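Local atomic coordinates of DNA polymerase sliding clamp (Archaeoglobus fulgidus, PDB entry 1RWZ), a protein that forms a ring-shaped homotrimer that encircles DNA and probably tethers DNA polymerase and other processing proteins to it during replication. Residues V14-V22 against A38-V49; R26-R37 against P113-I122. All blocks are in the same frame, centred on the assembly; numbering follows the deposited sequence.

Contact 1. Residues V14-V22 against A38-V49; sequences VTRAIVALV and AVDPANVAMVIV
Asp40 touches Leu21 through its CB, while its flat carboxylate bonds back to the backbone of its own turn and strand. Val44 N reaches Asp40 OD2 on the syn side. Ala45 N meets the same oxygen from above the carboxylate plane, 59° out of it. Asp40 OD1 bonds to Tyr197 OH, so outside and local donors together hold the group. Across the contact itself, side chains meet mostly through carbon. Leu21 has CG anti to the carbonyl carbon (chi1 -62°), and its two methyls fork over the strand pair. Leu21 CD1 lies 3.6 Å from Met46 C and 3.8 Å from Val47 CB. Leu21 CD2 lies 3.9 Å from Asp40 CB. Val22 straddles Ala38 CB with both methyls, Val22 CG2 at 3.7 Å from it, and Val22 CG1 lies 3.2 Å from Val39 O. Further back along the helix, Val49 presents its two methyls to different partners. Val49 CG2 meets Ile18 CG1 at 3.8 Å, the side chains crossing at about a right angle. Val49 CG1 lies only 3.3 Å from Val14 CG1, tighter than usual packing. The axes of helix 14-19 and strand 45-49 run roughly antiparallel, at 156°, and approach to 9.0 Å. Tyr236 OH, on neighbouring strand 232-238, hydrogen-bonds to Ala17 O. This is the helix-on-sheet packing of the PCNA fold, in which helices line the central hole and antiparallel sheets form the outer layer.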
loop_
_atom_site.group_PDB
_atom_site.type_symbol
_atom_site.label_atom_id
_atom_site.label_comp_id
_atom_site.label_asym_id
_atom_site.label_seq_id
_atom_site.Cartn_x
_atom_site.Cartn_y
_atom_site.Cartn_z
ATOM N N VAL A 14 20.268 5.480 -7.257
ATOM C CA VAL A 14 21.062 6.635 -7.659
ATOM C C VAL A 14 20.253 7.557 -8.575
ATOM O O VAL A 14 20.391 8.782 -8.524
ATOM C CB VAL A 14 22.358 6.192 -8.361
ATOM C CG1 VAL A 14 23.085 7.391 -8.932
ATOM C CG2 VAL A 14 23.261 5.474 -7.353
ATOM N N THR A 15 19.405 6.967 -9.407
ATOM C CA THR A 15 18.569 7.759 -10.303
ATOM C C THR A 15 17.592 8.567 -9.457
ATOM O O THR A 15 17.395 9.765 -9.685
ATOM C CB THR A 15 17.789 6.845 -11.283
ATOM O OG1 THR A 15 18.716 6.214 -12.175
ATOM C CG2 THR A 15 16.790 7.656 -12.103
ATOM N N ARG A 16 16.991 7.919 -8.468
ATOM C CA ARG A 16 16.040 8.596 -7.594
ATOM C C ARG A 16 16.709 9.717 -6.799
ATOM O O ARG A 16 16.112 10.776 -6.588
ATOM C CB ARG A 16 15.397 7.607 -6.622
ATOM C CG ARG A 16 14.378 8.252 -5.691
ATOM C CD ARG A 16 13.660 7.226 -4.836
ATOM N NE ARG A 16 12.659 7.845 -3.972
ATOM C CZ ARG A 16 11.860 7.167 -3.153
ATOM N NH1 ARG A 16 11.947 5.844 -3.086
ATOM N NH2 ARG A 16 10.969 7.808 -2.406
ATOM N N ALA A 17 17.945 9.482 -6.363
ATOM C CA ALA A 17 18.677 10.476 -5.581
ATOM C C ALA A 17 18.949 11.745 -6.381
ATOM O O ALA A 17 18.887 12.849 -5.841
ATOM C CB ALA A 17 19.994 9.885 -5.083
ATOM N N ILE A 18 19.249 11.583 -7.666
ATOM C CA ILE A 18 19.546 12.723 -8.527
ATOM C C ILE A 18 18.292 13.463 -8.981
ATOM O O ILE A 18 18.243 14.692 -8.927
ATOM C CB ILE A 18 20.337 12.284 -9.781
ATOM C CG1 ILE A 18 21.706 11.738 -9.366
ATOM C CG2 ILE A 18 20.522 13.461 -10.734
ATOM C CD1 ILE A 18 22.504 11.151 -10.510
ATOM N N VAL A 19 17.280 12.719 -9.417
ATOM C CA VAL A 19 16.052 13.340 -9.902
ATOM C C VAL A 19 15.319 14.091 -8.791
ATOM O O VAL A 19 14.447 14.922 -9.056
ATOM C CB VAL A 19 15.107 12.287 -10.558
ATOM C CG1 VAL A 19 14.414 11.460 -9.495
ATOM C CG2 VAL A 19 14.094 12.987 -11.459
ATOM N N ALA A 20 15.674 13.804 -7.544
ATOM C CA ALA A 20 15.052 14.486 -6.420
ATOM C C ALA A 20 15.342 15.986 -6.520
ATOM O O ALA A 20 14.551 16.811 -6.060
ATOM C CB ALA A 20 15.597 13.934 -5.105
ATOM N N LEU A 21 16.474 16.330 -7.129
ATOM C CA LEU A 21 16.866 17.730 -7.270
ATOM C C LEU A 21 16.786 18.299 -8.683
ATOM O O LEU A 21 16.414 19.458 -8.855
ATOM C CB LEU A 21 18.290 17.946 -6.740
ATOM C CG LEU A 21 18.567 17.656 -5.263
ATOM C CD1 LEU A 21 19.982 18.122 -4.928
ATOM C CD2 LEU A 21 17.551 18.368 -4.381
ATOM N N VAL A 22 17.141 17.503 -9.690
ATOM C CA VAL A 22 17.127 17.983 -11.073
ATOM C C VAL A 22 16.489 17.008 -12.063
ATOM O O VAL A 22 16.407 15.807 -11.803
ATOM C CB VAL A 22 18.560 18.305 -11.567
ATOM C CG1 VAL A 22 19.167 19.427 -10.721
ATOM C CG2 VAL A 22 19.434 17.060 -11.492
ATOM N N ALA A 38 24.927 17.789 -9.062
ATOM C CA ALA A 38 23.931 18.757 -9.504
ATOM C C ALA A 38 23.355 19.559 -8.343
ATOM O O ALA A 38 23.306 19.087 -7.210
ATOM C CB ALA A 38 22.800 18.039 -10.242
ATOM N N VAL A 39 22.914 20.777 -8.640
ATOM C CA VAL A 39 22.316 21.653 -7.643
ATOM C C VAL A 39 20.866 21.874 -8.058
ATOM O O VAL A 39 20.572 21.933 -9.253
ATOM C CB VAL A 39 23.039 23.014 -7.592
ATOM C CG1 VAL A 39 22.440 23.881 -6.505
ATOM C CG2 VAL A 39 24.515 22.796 -7.350
ATOM N N ASP A 40 19.960 21.989 -7.094
ATOM C CA ASP A 40 18.558 22.179 -7.441
ATOM C C ASP A 40 18.284 23.591 -7.953
ATOM O O ASP A 40 19.140 24.471 -7.850
ATOM C CB ASP A 40 17.639 21.836 -6.257
ATOM C CG ASP A 40 17.612 22.908 -5.184
ATOM O OD1 ASP A 40 16.570 23.006 -4.505
ATOM O OD2 ASP A 40 18.613 23.632 -5.008
ATOM N N PRO A 41 17.095 23.811 -8.544
ATOM C CA PRO A 41 16.703 25.118 -9.085
ATOM C C PRO A 41 16.832 26.272 -8.094
ATOM O O PRO A 41 17.279 27.360 -8.457
ATOM C CB PRO A 41 15.258 24.889 -9.520
ATOM C CG PRO A 41 15.269 23.450 -9.947
ATOM C CD PRO A 41 16.061 22.799 -8.830
ATOM N N ALA A 42 16.446 26.032 -6.846
ATOM C CA ALA A 42 16.514 27.067 -5.818
ATOM C C ALA A 42 17.920 27.289 -5.257
ATOM O O ALA A 42 18.134 28.210 -4.465
ATOM C CB ALA A 42 15.554 26.728 -4.689
ATOM N N ASN A 43 18.874 26.454 -5.666
ATOM C CA ASN A 43 20.252 26.561 -5.187
ATOM C C ASN A 43 20.324 26.443 -3.669
ATOM O O ASN A 43 21.107 27.128 -3.007
ATOM C CB ASN A 43 20.868 27.887 -5.634
ATOM C CG ASN A 43 21.331 27.853 -7.072
ATOM O OD1 ASN A 43 22.463 27.465 -7.364
ATOM N ND2 ASN A 43 20.449 28.239 -7.986
ATOM N N VAL A 44 19.501 25.557 -3.125
ATOM C CA VAL A 44 19.453 25.329 -1.690
ATOM C C VAL A 44 20.121 24.000 -1.349
ATOM O O VAL A 44 20.633 23.816 -0.247
ATOM C CB VAL A 44 17.991 25.308 -1.196
ATOM C CG1 VAL A 44 17.937 24.988 0.284
ATOM C CG2 VAL A 44 17.331 26.662 -1.469
ATOM N N ALA A 45 20.127 23.083 -2.310
ATOM C CA ALA A 45 20.724 21.766 -2.095
ATOM C C ALA A 45 21.509 21.271 -3.300
ATOM O O ALA A 45 21.214 21.628 -4.443
ATOM C CB ALA A 45 19.629 20.767 -1.745
ATOM N N MET A 46 22.514 20.444 -3.032
ATOM C CA MET A 46 23.351 19.865 -4.070
ATOM C C MET A 46 23.445 18.365 -3.804
ATOM O O MET A 46 23.309 17.925 -2.663
ATOM C CB MET A 46 24.755 20.483 -4.021
ATOM C CG MET A 46 25.736 19.953 -5.070
ATOM S SD MET A 46 27.437 20.582 -4.861
ATOM C CE MET A 46 27.360 22.125 -5.740
ATOM N N VAL A 47 23.654 17.589 -4.859
ATOM C CA VAL A 47 23.808 16.143 -4.719
ATOM C C VAL A 47 25.072 15.735 -5.468
ATOM O O VAL A 47 25.355 16.235 -6.558
ATOM C CB VAL A 47 22.578 15.369 -5.276
ATOM C CG1 VAL A 47 22.413 15.624 -6.768
ATOM C CG2 VAL A 47 22.739 13.867 -4.988
ATOM N N ILE A 48 25.850 14.848 -4.861
ATOM C CA ILE A 48 27.084 14.376 -5.464
ATOM C C ILE A 48 27.024 12.859 -5.384
ATOM O O ILE A 48 26.966 12.302 -4.290
ATOM C CB ILE A 48 28.313 14.856 -4.679
ATOM C CG1 ILE A 48 28.275 16.381 -4.513
ATOM C CG2 ILE A 48 29.582 14.420 -5.402
ATOM C CD1 ILE A 48 29.267 16.913 -3.483
ATOM N N VAL A 49 27.027 12.209 -6.543
ATOM C CA VAL A 49 26.953 10.755 -6.620
ATOM C C VAL A 49 28.247 10.146 -7.139
ATOM O O VAL A 49 28.803 10.591 -8.143
ATOM C CB VAL A 49 25.808 10.295 -7.560
ATOM C CG1 VAL A 49 25.840 8.776 -7.720
ATOM C CG2 VAL A 49 24.462 10.733 -7.008
#

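Contact 2. Residues R26-R37 against P113-I122; sequences RIHFLEKGLHSR and PSAIRKEPRI
Arg26 runs alongside Glu119 in the opposite direction and ends among backbone carbonyls of segment 113-122. Arg26 CB and CG pass near Glu119 OE2, and Arg26 CD comes to 3.3 Å from it. The chain is extended from CG to NE, which carries the guanidinium out to the loop. Pro113 O lies over the guanidinium face near NE, at a poor angle for bonding, with Ile116 CB on the same face and Glu119 N over the opposite one. At the tip, Arg26 NH1 gives Arg117 O a straight bond (176°) in the guanidinium plane but above the carbonyl plane; its 2.5 Å is shorter than usual and doubtful. Arg26 NH1 also forms a salt bridge with Glu119 OE2 at 3.3 Å, its hydrogen bond weak. NH2 bonds weakly to Ile116 O, and a water accepts a weak bond from NH2 and another bond from Lys118 NZ. The segment belongs to the interdomain connecting loop, laid across the beta hairpin of strands 24-30 and 33-39. In relatives this loop borders the groove that receives partner proteins. Glu119 bends at chi2 (72°), which brings its carboxylate in to the hairpin. His28 NE2 bonds to Glu119 OE1 at 2.7 Å, in the ring plane but from 62° above the carboxylate plane. Thr66 OG1 bonds the other ring nitrogen, ND1. On strand 33-39, Arg37 NE bonds to His35 NE2 at 3.0 Å, both flat groups nearly in plane. Further along the loop, Ile122 CD1 sits 3.7 Å above the centre of the Arg37 guanidinium, and Pro120 CG packs on Arg37 CG.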
loop_
_atom_site.group_PDB
_atom_site.type_symbol
_atom_site.label_atom_id
_atom_site.label_comp_id
_atom_site.label_asym_id
_atom_site.label_seq_id
_atom_site.Cartn_x
_atom_site.Cartn_y
_atom_site.Cartn_z
ATOM N N ARG A 26 24.516 15.728 -15.962
ATOM C CA ARG A 26 25.679 15.238 -16.681
ATOM C C ARG A 26 26.171 14.020 -15.916
ATOM O O ARG A 26 26.352 14.085 -14.700
ATOM C CB ARG A 26 26.809 16.270 -16.698
ATOM C CG ARG A 26 26.603 17.472 -17.604
ATOM C CD ARG A 26 27.935 18.206 -17.779
ATOM N NE ARG A 26 27.789 19.505 -18.429
ATOM C CZ ARG A 26 27.082 20.511 -17.925
ATOM N NH1 ARG A 26 26.457 20.361 -16.767
ATOM N NH2 ARG A 26 27.003 21.664 -18.577
ATOM N N ILE A 27 26.380 12.917 -16.621
ATOM C CA ILE A 27 26.875 11.697 -15.992
ATOM C C ILE A 27 28.264 11.428 -16.545
ATOM O O ILE A 27 28.444 11.291 -17.754
ATOM C CB ILE A 27 25.980 10.483 -16.309
ATOM C CG1 ILE A 27 24.534 10.780 -15.906
ATOM C CG2 ILE A 27 26.517 9.250 -15.589
ATOM C CD1 ILE A 27 24.354 11.157 -14.466
ATOM N N HIS A 28 29.245 11.357 -15.654
ATOM C CA HIS A 28 30.622 11.121 -16.053
ATOM C C HIS A 28 31.031 9.676 -15.828
ATOM O O HIS A 28 30.895 9.151 -14.722
ATOM C CB HIS A 28 31.570 12.011 -15.243
ATOM C CG HIS A 28 31.248 13.471 -15.311
ATOM N ND1 HIS A 28 31.669 14.280 -16.345
ATOM C CD2 HIS A 28 30.530 14.264 -14.481
ATOM C CE1 HIS A 28 31.223 15.509 -16.149
ATOM N NE2 HIS A 28 30.529 15.525 -15.026
ATOM N N PHE A 29 31.520 9.033 -16.881
ATOM C CA PHE A 29 32.013 7.674 -16.761
ATOM C C PHE A 29 33.525 7.829 -16.747
ATOM O O PHE A 29 34.159 8.016 -17.790
ATOM C CB PHE A 29 31.562 6.811 -17.936
ATOM C CG PHE A 29 30.123 6.402 -17.856
ATOM C CD1 PHE A 29 29.118 7.251 -18.307
ATOM C CD2 PHE A 29 29.768 5.184 -17.288
ATOM C CE1 PHE A 29 27.775 6.891 -18.190
ATOM C CE2 PHE A 29 28.429 4.814 -17.167
ATOM C CZ PHE A 29 27.431 5.668 -17.618
ATOM N N LEU A 30 34.091 7.783 -15.546
ATOM C CA LEU A 30 35.528 7.947 -15.357
ATOM C C LEU A 30 36.216 6.605 -15.176
ATOM O O LEU A 30 35.564 5.593 -14.939
ATOM C CB LEU A 30 35.784 8.821 -14.129
ATOM C CG LEU A 30 34.971 10.117 -14.044
ATOM C CD1 LEU A 30 35.252 10.794 -12.714
ATOM C CD2 LEU A 30 35.319 11.034 -15.207
ATOM N N GLU A 31 37.539 6.596 -15.283
ATOM C CA GLU A 31 38.277 5.355 -15.115
ATOM C C GLU A 31 37.996 4.749 -13.741
ATOM O O GLU A 31 37.903 3.528 -13.600
ATOM C CB GLU A 31 39.780 5.600 -15.278
ATOM C CG GLU A 31 40.194 5.956 -16.701
ATOM C CD GLU A 31 39.980 4.815 -17.689
ATOM O OE1 GLU A 31 40.137 5.049 -18.908
ATOM O OE2 GLU A 31 39.659 3.685 -17.257
ATOM N N LYS A 32 37.836 5.610 -12.741
ATOM C CA LYS A 32 37.587 5.166 -11.372
ATOM C C LYS A 32 36.128 4.807 -11.079
ATOM O O LYS A 32 35.831 4.197 -10.047
ATOM C CB LYS A 32 38.055 6.246 -10.389
ATOM C CG LYS A 32 37.178 7.496 -10.358
ATOM C CD LYS A 32 38.006 8.786 -10.372
ATOM C CE LYS A 32 38.319 9.259 -11.799
ATOM N NZ LYS A 32 39.085 8.276 -12.625
ATOM N N GLY A 33 35.222 5.185 -11.978
ATOM C CA GLY A 33 33.814 4.880 -11.773
ATOM C C GLY A 33 32.884 5.978 -12.257
ATOM O O GLY A 33 33.306 6.903 -12.955
ATOM N N LEU A 34 31.613 5.880 -11.882
ATOM C CA LEU A 34 30.614 6.862 -12.286
ATOM C C LEU A 34 30.526 8.025 -11.303
ATOM O O LEU A 34 30.572 7.834 -10.087
ATOM C CB LEU A 34 29.247 6.178 -12.423
ATOM C CG LEU A 34 28.032 7.005 -12.861
ATOM C CD1 LEU A 34 26.989 6.074 -13.462
ATOM C CD2 LEU A 34 27.451 7.770 -11.678
ATOM N N HIS A 35 30.406 9.236 -11.842
ATOM C CA HIS A 35 30.297 10.435 -11.023
ATOM C C HIS A 35 29.252 11.379 -11.606
ATOM O O HIS A 35 29.144 11.510 -12.823
ATOM C CB HIS A 35 31.640 11.168 -10.963
ATOM C CG HIS A 35 31.586 12.456 -10.201
ATOM N ND1 HIS A 35 31.553 12.507 -8.823
ATOM C CD2 HIS A 35 31.511 13.741 -10.625
ATOM C CE1 HIS A 35 31.459 13.766 -8.432
ATOM N NE2 HIS A 35 31.431 14.534 -9.506
ATOM N N SER A 36 28.481 12.024 -10.737
ATOM C CA SER A 36 27.472 12.986 -11.172
ATOM C C SER A 36 27.163 13.946 -10.031
ATOM O O SER A 36 27.022 13.532 -8.882
ATOM C CB SER A 36 26.187 12.279 -11.612
ATOM O OG SER A 36 25.260 13.208 -12.159
ATOM N N ARG A 37 27.064 15.232 -10.348
ATOM C CA ARG A 37 26.773 16.236 -9.333
ATOM C C ARG A 37 25.789 17.243 -9.914
ATOM O O ARG A 37 25.809 17.510 -11.119
ATOM C CB ARG A 37 28.060 16.947 -8.913
ATOM C CG ARG A 37 28.642 17.820 -10.009
ATOM C CD ARG A 37 29.963 18.449 -9.613
ATOM N NE ARG A 37 31.063 17.494 -9.652
ATOM C CZ ARG A 37 32.343 17.843 -9.618
ATOM N NH1 ARG A 37 32.672 19.125 -9.549
ATOM N NH2 ARG A 37 33.290 16.916 -9.651
ATOM N N PRO A 113 25.525 17.624 -23.422
ATOM C CA PRO A 113 26.014 18.056 -22.108
ATOM C C PRO A 113 26.054 19.573 -21.935
ATOM O O PRO A 113 25.768 20.092 -20.856
ATOM C CB PRO A 113 27.404 17.428 -22.040
ATOM C CG PRO A 113 27.232 16.171 -22.821
ATOM C CD PRO A 113 26.442 16.640 -24.020
ATOM N N SER A 114 26.400 20.275 -23.008
ATOM C CA SER A 114 26.491 21.731 -22.983
ATOM C C SER A 114 25.142 22.405 -22.762
ATOM O O SER A 114 25.068 23.494 -22.191
ATOM C CB SER A 114 27.104 22.231 -24.291
ATOM O OG SER A 114 28.371 21.638 -24.513
ATOM N N ALA A 115 24.076 21.759 -23.220
ATOM C CA ALA A 115 22.732 22.302 -23.075
ATOM C C ALA A 115 22.263 22.204 -21.628
ATOM O O ALA A 115 21.268 22.822 -21.241
ATOM C CB ALA A 115 21.771 21.555 -23.988
ATOM N N ILE A 116 22.984 21.421 -20.833
ATOM C CA ILE A 116 22.650 21.235 -19.427
ATOM C C ILE A 116 23.354 22.293 -18.581
ATOM O O ILE A 116 24.451 22.737 -18.919
ATOM C CB ILE A 116 23.073 19.829 -18.945
ATOM C CG1 ILE A 116 22.341 18.762 -19.765
ATOM C CG2 ILE A 116 22.767 19.665 -17.461
ATOM C CD1 ILE A 116 22.680 17.336 -19.368
ATOM N N ARG A 117 22.716 22.694 -17.488
ATOM C CA ARG A 117 23.285 23.699 -16.600
ATOM C C ARG A 117 24.734 23.390 -16.251
ATOM O O ARG A 117 25.071 22.259 -15.900
ATOM C CB ARG A 117 22.464 23.800 -15.315
ATOM C CG ARG A 117 23.112 24.684 -14.265
ATOM C CD ARG A 117 22.253 24.824 -13.025
ATOM N NE ARG A 117 22.953 25.579 -11.987
ATOM C CZ ARG A 117 22.409 25.943 -10.831
ATOM N NH1 ARG A 117 21.150 25.627 -10.557
ATOM N NH2 ARG A 117 23.131 26.621 -9.947
ATOM N N LYS A 118 25.582 24.412 -16.348
ATOM C CA LYS A 118 27.007 24.294 -16.052
ATOM C C LYS A 118 27.305 23.363 -14.886
ATOM O O LYS A 118 26.605 23.366 -13.875
ATOM C CB LYS A 118 27.599 25.676 -15.749
ATOM C CG LYS A 118 27.802 26.563 -16.968
ATOM C CD LYS A 118 28.919 26.030 -17.855
ATOM C CE LYS A 118 29.192 26.964 -19.026
ATOM N NZ LYS A 118 30.313 26.475 -19.880
ATOM N N GLU A 119 28.358 22.568 -15.038
ATOM C CA GLU A 119 28.775 21.632 -14.004
ATOM C C GLU A 119 29.166 22.423 -12.755
ATOM O O GLU A 119 30.069 23.260 -12.801
ATOM C CB GLU A 119 29.972 20.821 -14.500
ATOM C CG GLU A 119 30.298 19.594 -13.674
ATOM C CD GLU A 119 29.283 18.485 -13.854
ATOM O OE1 GLU A 119 29.536 17.371 -13.356
ATOM O OE2 GLU A 119 28.235 18.720 -14.491
ATOM N N PRO A 120 28.489 22.173 -11.622
ATOM C CA PRO A 120 28.789 22.881 -10.372
ATOM C C PRO A 120 30.077 22.409 -9.700
ATOM O O PRO A 120 30.500 21.268 -9.883
ATOM C CB PRO A 120 27.558 22.597 -9.519
ATOM C CG PRO A 120 27.200 21.205 -9.932
ATOM C CD PRO A 120 27.342 21.265 -11.445
ATOM N N ARG A 121 30.698 23.294 -8.927
ATOM C CA ARG A 121 31.930 22.961 -8.222
ATOM C C ARG A 121 31.619 22.454 -6.817
ATOM O O ARG A 121 30.648 22.880 -6.196
ATOM C CB ARG A 121 32.849 24.185 -8.125
ATOM C CG ARG A 121 33.431 24.651 -9.452
ATOM C CD ARG A 121 34.455 25.760 -9.237
ATOM N NE ARG A 121 35.090 26.179 -10.484
ATOM C CZ ARG A 121 36.056 27.090 -10.562
ATOM N NH1 ARG A 121 36.506 27.681 -9.461
ATOM N NH2 ARG A 121 36.576 27.408 -11.740
ATOM N N ILE A 122 32.448 21.541 -6.325
ATOM C CA ILE A 122 32.262 20.987 -4.989
ATOM C C ILE A 122 32.858 21.934 -3.951
ATOM O O ILE A 122 34.055 22.214 -3.967
ATOM C CB ILE A 122 32.947 19.608 -4.857
ATOM C CG1 ILE A 122 32.339 18.628 -5.865
ATOM C CG2 ILE A 122 32.785 19.080 -3.436
ATOM C CD1 ILE A 122 33.018 17.276 -5.896
HETATM O O HOH W 1 27.812 15.646 -13.017
HETATM O O HOH W 2 28.964 23.596 -20.006
HETATM O O HOH W 3 34.743 20.868 -7.840
#

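In the fold
Contact 1 is buried and contact 2 lies at the surface, with centres about 12 Å apart. Both use strand 33-39, and both reach the same antiparallel sheet. Helix 8-19 meets it in contact 1; the connecting loop crosses it in contact 2. The chemistry changes accordingly. Contact 1 joins its segments mostly through methyl groups, whereas contact 2 relies on arginines, a histidine, a glutamate, backbone carbonyls and waters. The two also touch directly. Val49 N and Ser36 O probably share a hydrogen bond between adjacent strands. Arg117 NH2 probably bonds to Asn43 OD1, linking the loop to the turn of contact 1. Met46 CE packs on Arg121 O.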